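Local coordinates for protein arylamine n-acetyltransferase NAT (Mycobacterium tuberculosis, PDB 4BGF) that catalyses transfer of an acetyl group from acetyl-coenzyme A to the nitrogen of arylamines, probably by way of an acetylated active-site cysteine, at residues D50-Q55 and V191-A196; A145-T150 and Y154-R159; W219-R224 and A243-T248. All blocks are in the same frame, centred on the assembly; numbering follows the deposited sequence.

In the fold
Three separate corners of one N-acetyltransferase fold are tied here. Contact 1 brings the turn before helix 54-63 onto helix 186-198, and contact 2 is nested along the chain inside the loop that contact 1 closes, at the edge strand 154-159 of the seven-stranded sheet. Contact 3 follows both and joins the five-stranded sheet to helix 242-251. The centres of contacts 1 and 2 lie about 29 Å apart, those of contacts 1 and 3 about 25 Å, and those of contacts 2 and 3 about 31 Å. The probable catalytic triad, Cys-70, His-110 and Asp-127, lies close to the side chains of Ser-193 in contact 1 and Tyr-154 in contact 2, without touching either.

Contact 1. Residues D50-Q55 and V191-A196; sequences DDLSPQ and VASWYA
A capped turn leading into helix 54-63 lies against the side of helix 186-198 in this N-acetyltransferase fold, with Asp-50 and Leu-52 facing Trp-194 and Ser-193. The closest approach is Asp-50 CB to Trp-194 CE3, 3.6 Å, with the methylene at the edge of the indole and near its plane. The two side chains run alongside each other in the same direction, carboxylate and ring planes turned 54° apart, and Asp-50 OD2 ends 4.0 Å from Trp-194 CZ3. Trp-194 sets CG opposite its own backbone N (chi1 178°), which brings the benzo half of the ring back to Asp-50; Pro-48 also touches the indole. Lys-190 offers the carboxylate a long, weak ion pair. Deeper in, Leu-52 CD2 stands 4.5 Å from Ser-193 OG, a loose contact at which both side chains also rest on Phe-71. The buried Ser-193 hydroxyl is satisfied by Tyr-69 OH and Val-49 O. The latter bond ties helix 186-198 to the chain just before the turn, while Tyr-69 directly precedes Cys-70 of the probable Cys-His-Asp triad. Asp-51 to Ser-53 form an Asx turn, with Leu-52 in its middle. Ser-53, the N-cap of helix 54-63, accepts a weak hydrogen bond at OG from Ala-56 N. Asp-51 OD1 holds the turn with two donors on the same face of its carboxylate plane: Ser-53 N at 3.2 Å on the anti side, and Ser-53 OG at 2.8 Å on the syn side.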
loop_
_atom_site.group_PDB
_atom_site.type_symbol
_atom_site.label_atom_id
_atom_site.label_comp_id
_atom_site.label_asym_id
_atom_site.label_seq_id
_atom_site.Cartn_x
_atom_site.Cartn_y
_atom_site.Cartn_z
ATOM N N ASP A 50 13.904 -4.289 -6.378
ATOM C CA ASP A 50 14.423 -3.320 -7.321
ATOM C C ASP A 50 13.948 -3.553 -8.756
ATOM O O ASP A 50 14.299 -2.801 -9.645
ATOM C CB ASP A 50 15.958 -3.164 -7.181
ATOM C CG ASP A 50 16.738 -4.251 -7.873
ATOM O OD1 ASP A 50 16.349 -5.431 -7.754
ATOM O OD2 ASP A 50 17.754 -3.910 -8.527
ATOM N N ASP A 51 13.114 -4.559 -8.983
ATOM C CA ASP A 51 12.491 -4.744 -10.296
ATOM C C ASP A 51 11.030 -4.305 -10.147
ATOM O O ASP A 51 10.282 -4.905 -9.403
ATOM C CB ASP A 51 12.642 -6.221 -10.758
ATOM C CG ASP A 51 12.303 -6.449 -12.239
ATOM O OD1 ASP A 51 11.639 -5.617 -12.881
ATOM O OD2 ASP A 51 12.705 -7.500 -12.758
ATOM N N LEU A 52 10.658 -3.212 -10.802
ATOM C CA LEU A 52 9.308 -2.666 -10.712
ATOM C C LEU A 52 8.620 -2.730 -12.063
ATOM O O LEU A 52 7.730 -1.922 -12.350
ATOM C CB LEU A 52 9.328 -1.218 -10.199
ATOM C CG LEU A 52 10.052 -0.961 -8.863
ATOM C CD1 LEU A 52 9.884 0.480 -8.402
ATOM C CD2 LEU A 52 9.581 -1.919 -7.795
ATOM N N SER A 53 9.037 -3.706 -12.877
ATOM C CA SER A 53 8.409 -3.996 -14.159
ATOM C C SER A 53 7.128 -4.794 -14.000
ATOM O O SER A 53 6.965 -5.539 -13.040
ATOM C CB SER A 53 9.367 -4.768 -15.049
ATOM O OG SER A 53 9.519 -6.104 -14.635
ATOM N N PRO A 54 6.209 -4.652 -14.965
ATOM C CA PRO A 54 4.913 -5.328 -14.868
ATOM C C PRO A 54 5.037 -6.823 -14.716
ATOM O O PRO A 54 4.245 -7.456 -14.042
ATOM C CB PRO A 54 4.253 -5.021 -16.203
ATOM C CG PRO A 54 4.898 -3.825 -16.701
ATOM C CD PRO A 54 6.297 -3.813 -16.173
ATOM N N GLN A 55 6.036 -7.389 -15.354
ATOM C CA GLN A 55 6.218 -8.806 -15.290
ATOM C C GLN A 55 6.526 -9.165 -13.866
ATOM O O GLN A 55 5.902 -10.032 -13.287
ATOM C CB GLN A 55 7.372 -9.213 -16.188
ATOM C CG GLN A 55 7.630 -10.671 -16.193
ATOM C CD GLN A 55 8.840 -11.013 -16.999
ATOM O OE1 GLN A 55 9.671 -10.153 -17.311
ATOM N NE2 GLN A 55 8.953 -12.283 -17.353
ATOM N N VAL A 191 15.495 3.628 -7.427
ATOM C CA VAL A 191 16.505 4.134 -6.498
ATOM C C VAL A 191 15.962 4.215 -5.071
ATOM O O VAL A 191 16.653 3.875 -4.108
ATOM C CB VAL A 191 17.036 5.495 -6.983
ATOM C CG1 VAL A 191 17.828 6.194 -5.929
ATOM C CG2 VAL A 191 17.909 5.277 -8.185
ATOM N N ALA A 192 14.719 4.663 -4.960
ATOM C CA ALA A 192 14.035 4.789 -3.674
ATOM C C ALA A 192 13.708 3.435 -3.074
ATOM O O ALA A 192 13.948 3.173 -1.886
ATOM C CB ALA A 192 12.766 5.582 -3.858
ATOM N N SER A 193 13.138 2.570 -3.897
ATOM C CA SER A 193 12.827 1.221 -3.438
ATOM C C SER A 193 14.086 0.429 -3.057
ATOM O O SER A 193 14.026 -0.411 -2.182
ATOM C CB SER A 193 12.048 0.454 -4.488
ATOM O OG SER A 193 11.596 -0.783 -3.971
ATOM N N TRP A 194 15.192 0.660 -3.757
ATOM C CA TRP A 194 16.449 0.023 -3.415
ATOM C C TRP A 194 16.881 0.443 -2.028
ATOM O O TRP A 194 17.359 -0.360 -1.255
ATOM C CB TRP A 194 17.550 0.376 -4.446
ATOM C CG TRP A 194 18.900 -0.211 -4.126
ATOM C CD1 TRP A 194 19.979 0.433 -3.575
ATOM C CD2 TRP A 194 19.306 -1.571 -4.330
ATOM N NE1 TRP A 194 21.023 -0.440 -3.428
ATOM C CE2 TRP A 194 20.645 -1.675 -3.879
ATOM C CE3 TRP A 194 18.667 -2.710 -4.851
ATOM C CZ2 TRP A 194 21.353 -2.873 -3.928
ATOM C CZ3 TRP A 194 19.358 -3.891 -4.894
ATOM C CH2 TRP A 194 20.694 -3.971 -4.440
ATOM N N TYR A 195 16.749 1.720 -1.733
ATOM C CA TYR A 195 17.056 2.221 -0.402
ATOM C C TYR A 195 16.076 1.612 0.612
ATOM O O TYR A 195 16.498 1.081 1.639
ATOM C CB TYR A 195 16.940 3.735 -0.395
ATOM C CG TYR A 195 17.461 4.389 0.839
ATOM C CD1 TYR A 195 16.647 4.582 1.943
ATOM C CD2 TYR A 195 18.773 4.832 0.896
ATOM C CE1 TYR A 195 17.132 5.188 3.084
ATOM C CE2 TYR A 195 19.278 5.446 2.023
ATOM C CZ TYR A 195 18.451 5.616 3.126
ATOM O OH TYR A 195 18.975 6.240 4.243
ATOM N N ALA A 196 14.772 1.667 0.310
ATOM C CA ALA A 196 13.734 1.103 1.185
ATOM C C ALA A 196 13.944 -0.375 1.550
ATOM O O ALA A 196 13.671 -0.789 2.664
ATOM C CB ALA A 196 12.334 1.283 0.548
#

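Contact 2. Residues A145-T150 and Y154-R159; sequences AVQPTT and YRLEDR
Gln-147 N donates to Tyr-154 O at 2.7 Å, with a C=O...N angle of 174°, almost in line with the carbonyl, and Tyr-154 N returns a bond to Gln-147 O, also 2.7 Å. These two reciprocal bonds make Gln-147 and Tyr-154 a single antiparallel bridge of the hydrogen-bonded kind, with Gln-147 CB packed 3.3 Å from Tyr-154 O. A side-chain contact flanks the bridge on the Thr-149 side: Thr-149 CG2 reaches Tyr-154 CD1 at 3.8 Å, meeting the ring obliquely; with CG2 opposite the carbonyl carbon, Thr-149 turns its methyl rather than its hydroxyl to the aromatic. The Tyr-154 ring is buried against Leu-139, Pro-135 and Leu-176, and its phenol OH is hydrogen-bonded to Gln-133 O. On the Ala-145 side the approach is looser: Ala-145 O, a backbone atom, lies 4.0 Å from Arg-155 CG, and Val-146 CG2 brushes Arg-155 CD. Arg-155 bends at chi3 (82°), and its guanidinium carries Glu-157 OE2 above the centre of one face, 3.1 Å from Arg-155 NE; this is a pairing of charges, since no N-H points at that oxygen. Trp-173 gives the same group a cation-pi partner and Gln-166 OE1 binds NH2. Strand 154-159 is one of two edge strands of the seven-stranded antiparallel sheet. Strand 162-168 pairs with it on its inner side through Arg-155 with Gln-166 and Glu-157 with Val-164, while the loop after strand 139-140 runs beside its outer edge, where Leu-156 also bonds to Gly-144.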
loop_
_atom_site.group_PDB
_atom_site.type_symbol
_atom_site.label_atom_id
_atom_site.label_comp_id
_atom_site.label_asym_id
_atom_site.label_seq_id
_atom_site.Cartn_x
_atom_site.Cartn_y
_atom_site.Cartn_z
ATOM N N ALA A 145 -11.123 20.643 0.903
ATOM C CA ALA A 145 -12.403 19.965 0.851
ATOM C C ALA A 145 -12.312 18.652 1.579
ATOM O O ALA A 145 -11.402 17.881 1.341
ATOM C CB ALA A 145 -12.806 19.740 -0.573
ATOM N N VAL A 146 -13.218 18.422 2.515
ATOM C CA VAL A 146 -13.199 17.184 3.267
ATOM C C VAL A 146 -13.773 16.141 2.350
ATOM O O VAL A 146 -14.796 16.371 1.720
ATOM C CB VAL A 146 -14.020 17.295 4.535
ATOM C CG1 VAL A 146 -14.174 15.944 5.176
ATOM C CG2 VAL A 146 -13.357 18.271 5.496
ATOM N N GLN A 147 -13.102 15.003 2.243
ATOM C CA GLN A 147 -13.459 14.007 1.237
ATOM C C GLN A 147 -13.842 12.662 1.847
ATOM O O GLN A 147 -13.008 11.969 2.433
ATOM C CB GLN A 147 -12.323 13.855 0.214
ATOM C CG GLN A 147 -12.349 14.939 -0.837
ATOM C CD GLN A 147 -11.146 14.944 -1.746
ATOM O OE1 GLN A 147 -11.142 14.296 -2.780
ATOM N NE2 GLN A 147 -10.136 15.713 -1.385
ATOM N N PRO A 148 -15.122 12.294 1.709
ATOM C CA PRO A 148 -15.626 10.991 2.142
ATOM C C PRO A 148 -14.963 9.831 1.414
ATOM O O PRO A 148 -14.625 9.940 0.236
ATOM C CB PRO A 148 -17.114 11.055 1.776
ATOM C CG PRO A 148 -17.430 12.477 1.728
ATOM C CD PRO A 148 -16.209 13.162 1.224
ATOM N N THR A 149 -14.781 8.727 2.123
ATOM C CA THR A 149 -14.229 7.511 1.560
ATOM C C THR A 149 -15.148 6.404 2.047
ATOM O O THR A 149 -16.055 6.648 2.827
ATOM C CB THR A 149 -12.786 7.246 2.048
ATOM O OG1 THR A 149 -12.769 7.091 3.459
ATOM C CG2 THR A 149 -11.861 8.401 1.686
ATOM N N THR A 150 -14.925 5.182 1.594
ATOM C CA THR A 150 -15.630 4.046 2.159
ATOM C C THR A 150 -15.302 3.807 3.617
ATOM O O THR A 150 -16.067 3.152 4.310
ATOM C CB THR A 150 -15.259 2.781 1.435
ATOM O OG1 THR A 150 -13.838 2.651 1.410
ATOM C CG2 THR A 150 -15.714 2.863 0.043
ATOM N N TYR A 154 -10.904 11.674 4.177
ATOM C CA TYR A 154 -9.561 12.172 3.948
ATOM C C TYR A 154 -9.610 13.591 3.430
ATOM O O TYR A 154 -10.657 14.096 3.025
ATOM C CB TYR A 154 -8.806 11.271 2.956
ATOM C CG TYR A 154 -8.263 9.998 3.576
ATOM C CD1 TYR A 154 -9.108 9.112 4.208
ATOM C CD2 TYR A 154 -6.913 9.686 3.525
ATOM C CE1 TYR A 154 -8.643 7.965 4.766
ATOM C CE2 TYR A 154 -6.435 8.535 4.090
ATOM C CZ TYR A 154 -7.306 7.681 4.706
ATOM O OH TYR A 154 -6.868 6.530 5.276
ATOM N N ARG A 155 -8.454 14.220 3.473
ATOM C CA ARG A 155 -8.321 15.593 3.070
ATOM C C ARG A 155 -6.881 15.861 2.592
ATOM O O ARG A 155 -5.938 15.255 3.100
ATOM C CB ARG A 155 -8.686 16.474 4.261
ATOM C CG ARG A 155 -8.437 17.928 4.082
ATOM C CD ARG A 155 -8.927 18.727 5.265
ATOM N NE ARG A 155 -7.977 18.730 6.376
ATOM C CZ ARG A 155 -8.120 19.432 7.499
ATOM N NH1 ARG A 155 -9.176 20.194 7.696
ATOM N NH2 ARG A 155 -7.200 19.373 8.433
ATOM N N LEU A 156 -6.739 16.746 1.599
ATOM C CA LEU A 156 -5.447 17.266 1.134
ATOM C C LEU A 156 -5.339 18.716 1.556
ATOM O O LEU A 156 -6.327 19.438 1.514
ATOM C CB LEU A 156 -5.359 17.215 -0.383
ATOM C CG LEU A 156 -5.123 15.845 -1.014
ATOM C CD1 LEU A 156 -5.932 15.668 -2.274
ATOM C CD2 LEU A 156 -3.684 15.643 -1.304
ATOM N N GLU A 157 -4.152 19.148 1.953
ATOM C CA GLU A 157 -3.944 20.532 2.360
ATOM C C GLU A 157 -2.705 21.013 1.649
ATOM O O GLU A 157 -1.871 20.221 1.239
ATOM C CB GLU A 157 -3.828 20.667 3.883
ATOM C CG GLU A 157 -5.138 20.296 4.660
ATOM C CD GLU A 157 -6.212 21.386 4.698
ATOM O OE1 GLU A 157 -6.396 22.073 3.682
ATOM O OE2 GLU A 157 -6.903 21.536 5.738
ATOM N N ASP A 158 -2.627 22.313 1.417
ATOM C CA ASP A 158 -1.478 22.900 0.743
ATOM C C ASP A 158 -0.322 22.988 1.719
ATOM O O ASP A 158 -0.518 23.127 2.927
ATOM C CB ASP A 158 -1.813 24.306 0.226
ATOM C CG ASP A 158 -1.809 24.408 -1.294
ATOM O OD1 ASP A 158 -1.939 23.392 -1.991
ATOM O OD2 ASP A 158 -1.696 25.542 -1.799
ATOM N N ARG A 159 0.877 22.890 1.161
ATOM C CA ARG A 159 2.132 23.123 1.860
ATOM C C ARG A 159 3.022 23.875 0.847
ATOM O O ARG A 159 2.633 24.016 -0.314
ATOM C CB ARG A 159 2.749 21.787 2.285
#

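Contact 3. Residues W219-R224 and A243-T248; sequences WNLSGR and AAVVDT
Val-245 fills the tight part of this contact, its two methyls divided between Leu-221 and the turn that follows. CG1, opposite the backbone N (chi1 -172°), meets Leu-221 CD2 at 3.8 Å and lies 3.9 Å from Gly-223 O. Leu-221, buried, is backed by Leu-226 and Phe-253, and Val-245 also touches Leu-208. On the looser side, Val-245 CG2 stands 4.1 Å from Arg-224 CA; from there the arginine runs out, extended from CG to NE, to the exposed surface, where NH1 makes a weak bond to Leu-239 O. Within the helix, Ala-244 O takes two donors from Thr-248, arriving from opposite faces of its carbonyl plane: N at 3.0 Å and OG1 at 2.8 Å. The OG1 bond turns the threonine hydroxyl back onto its own helix, and the side chain packs on Leu-239 and Phe-253. Gly-223 has positive phi (70°), and with Arg-224 its backbone angles are close to those of a type II' turn joining strands 217-222 and 225-230. Helix 242-251 packs by Val-245 against the turn end of this beta hairpin, an apolar helix-on-sheet packing in the C-terminal part of the N-acetyltransferase fold.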
loop_
_atom_site.group_PDB
_atom_site.type_symbol
_atom_site.label_atom_id
_atom_site.label_comp_id
_atom_site.label_asym_id
_atom_site.label_seq_id
_atom_site.Cartn_x
_atom_site.Cartn_y
_atom_site.Cartn_z
ATOM N N TRP A 219 -6.733 -3.989 9.246
ATOM C CA TRP A 219 -5.785 -4.891 9.939
ATOM C C TRP A 219 -4.311 -4.538 9.772
ATOM O O TRP A 219 -3.830 -4.359 8.662
ATOM C CB TRP A 219 -5.951 -6.318 9.457
ATOM C CG TRP A 219 -7.287 -6.884 9.745
ATOM C CD1 TRP A 219 -8.458 -6.559 9.145
ATOM C CD2 TRP A 219 -7.586 -7.907 10.684
ATOM N NE1 TRP A 219 -9.466 -7.311 9.647
ATOM C CE2 TRP A 219 -8.961 -8.146 10.606
ATOM C CE3 TRP A 219 -6.818 -8.641 11.589
ATOM C CZ2 TRP A 219 -9.589 -9.087 11.393
ATOM C CZ3 TRP A 219 -7.426 -9.555 12.364
ATOM C CH2 TRP A 219 -8.802 -9.782 12.273
ATOM N N ASN A 220 -3.609 -4.447 10.900
ATOM C CA ASN A 220 -2.185 -4.101 10.954
ATOM C C ASN A 220 -1.427 -5.102 11.788
ATOM O O ASN A 220 -1.899 -5.481 12.840
ATOM C CB ASN A 220 -2.016 -2.726 11.589
ATOM C CG ASN A 220 -2.971 -1.688 11.002
ATOM O OD1 ASN A 220 -4.185 -1.914 10.926
ATOM N ND2 ASN A 220 -2.422 -0.545 10.570
ATOM N N LEU A 221 -0.275 -5.553 11.311
ATOM C CA LEU A 221 0.644 -6.356 12.109
ATOM C C LEU A 221 2.001 -5.667 12.100
ATOM O O LEU A 221 2.493 -5.272 11.057
ATOM C CB LEU A 221 0.764 -7.772 11.563
ATOM C CG LEU A 221 1.695 -8.733 12.320
ATOM C CD1 LEU A 221 1.062 -9.266 13.556
ATOM C CD2 LEU A 221 2.138 -9.901 11.447
ATOM N N SER A 222 2.582 -5.502 13.283
ATOM C CA SER A 222 3.896 -4.890 13.438
ATOM C C SER A 222 4.729 -5.757 14.362
ATOM O O SER A 222 4.597 -5.693 15.581
ATOM C CB SER A 222 3.763 -3.484 14.003
ATOM O OG SER A 222 4.983 -2.802 13.885
ATOM N N GLY A 223 5.547 -6.602 13.762
ATOM C CA GLY A 223 6.238 -7.639 14.484
ATOM C C GLY A 223 5.246 -8.692 14.926
ATOM O O GLY A 223 4.583 -9.277 14.094
ATOM N N ARG A 224 5.149 -8.945 16.233
ATOM C CA ARG A 224 4.213 -9.942 16.761
ATOM C C ARG A 224 2.900 -9.325 17.287
ATOM O O ARG A 224 2.058 -9.997 17.878
ATOM C CB ARG A 224 4.916 -10.737 17.871
ATOM C CG ARG A 224 4.912 -10.103 19.240
ATOM C CD ARG A 224 5.445 -11.099 20.205
ATOM N NE ARG A 224 5.698 -10.500 21.538
ATOM C CZ ARG A 224 5.789 -11.161 22.696
ATOM N NH1 ARG A 224 5.650 -12.493 22.688
ATOM N NH2 ARG A 224 5.996 -10.447 23.823
ATOM N N ALA A 243 5.472 -19.337 15.253
ATOM C CA ALA A 243 4.372 -20.054 14.617
ATOM C C ALA A 243 3.030 -19.291 14.607
ATOM O O ALA A 243 2.260 -19.425 13.673
ATOM C CB ALA A 243 4.192 -21.397 15.272
ATOM N N ALA A 244 2.754 -18.484 15.624
ATOM C CA ALA A 244 1.540 -17.667 15.632
ATOM C C ALA A 244 1.610 -16.573 14.585
ATOM O O ALA A 244 0.621 -16.266 13.956
ATOM C CB ALA A 244 1.331 -17.048 16.982
ATOM N N VAL A 245 2.770 -15.953 14.428
ATOM C CA VAL A 245 2.891 -14.877 13.461
ATOM C C VAL A 245 2.782 -15.407 12.032
ATOM O O VAL A 245 2.080 -14.808 11.217
ATOM C CB VAL A 245 4.181 -14.081 13.611
ATOM C CG1 VAL A 245 4.136 -12.873 12.701
ATOM C CG2 VAL A 245 4.334 -13.614 15.018
ATOM N N VAL A 246 3.437 -16.532 11.745
ATOM C CA VAL A 246 3.362 -17.176 10.428
ATOM C C VAL A 246 1.944 -17.683 10.098
ATOM O O VAL A 246 1.521 -17.642 8.942
ATOM C CB VAL A 246 4.385 -18.342 10.304
ATOM C CG1 VAL A 246 4.225 -19.095 8.991
ATOM C CG2 VAL A 246 5.792 -17.829 10.445
ATOM N N ASP A 247 1.215 -18.156 11.099
ATOM C CA ASP A 247 -0.195 -18.507 10.887
ATOM C C ASP A 247 -1.062 -17.291 10.594
ATOM O O ASP A 247 -1.948 -17.364 9.760
ATOM C CB ASP A 247 -0.774 -19.288 12.070
ATOM C CG ASP A 247 -0.186 -20.683 12.188
ATOM O OD1 ASP A 247 -0.023 -21.363 11.149
ATOM O OD2 ASP A 247 0.137 -21.094 13.317
ATOM N N THR A 248 -0.780 -16.179 11.258
ATOM C CA THR A 248 -1.497 -14.918 11.059
ATOM C C THR A 248 -1.326 -14.349 9.652
ATOM O O THR A 248 -2.288 -13.887 9.053
ATOM C CB THR A 248 -1.035 -13.877 12.113
ATOM O OG1 THR A 248 -1.397 -14.345 13.412
ATOM C CG2 THR A 248 -1.624 -12.492 11.880
#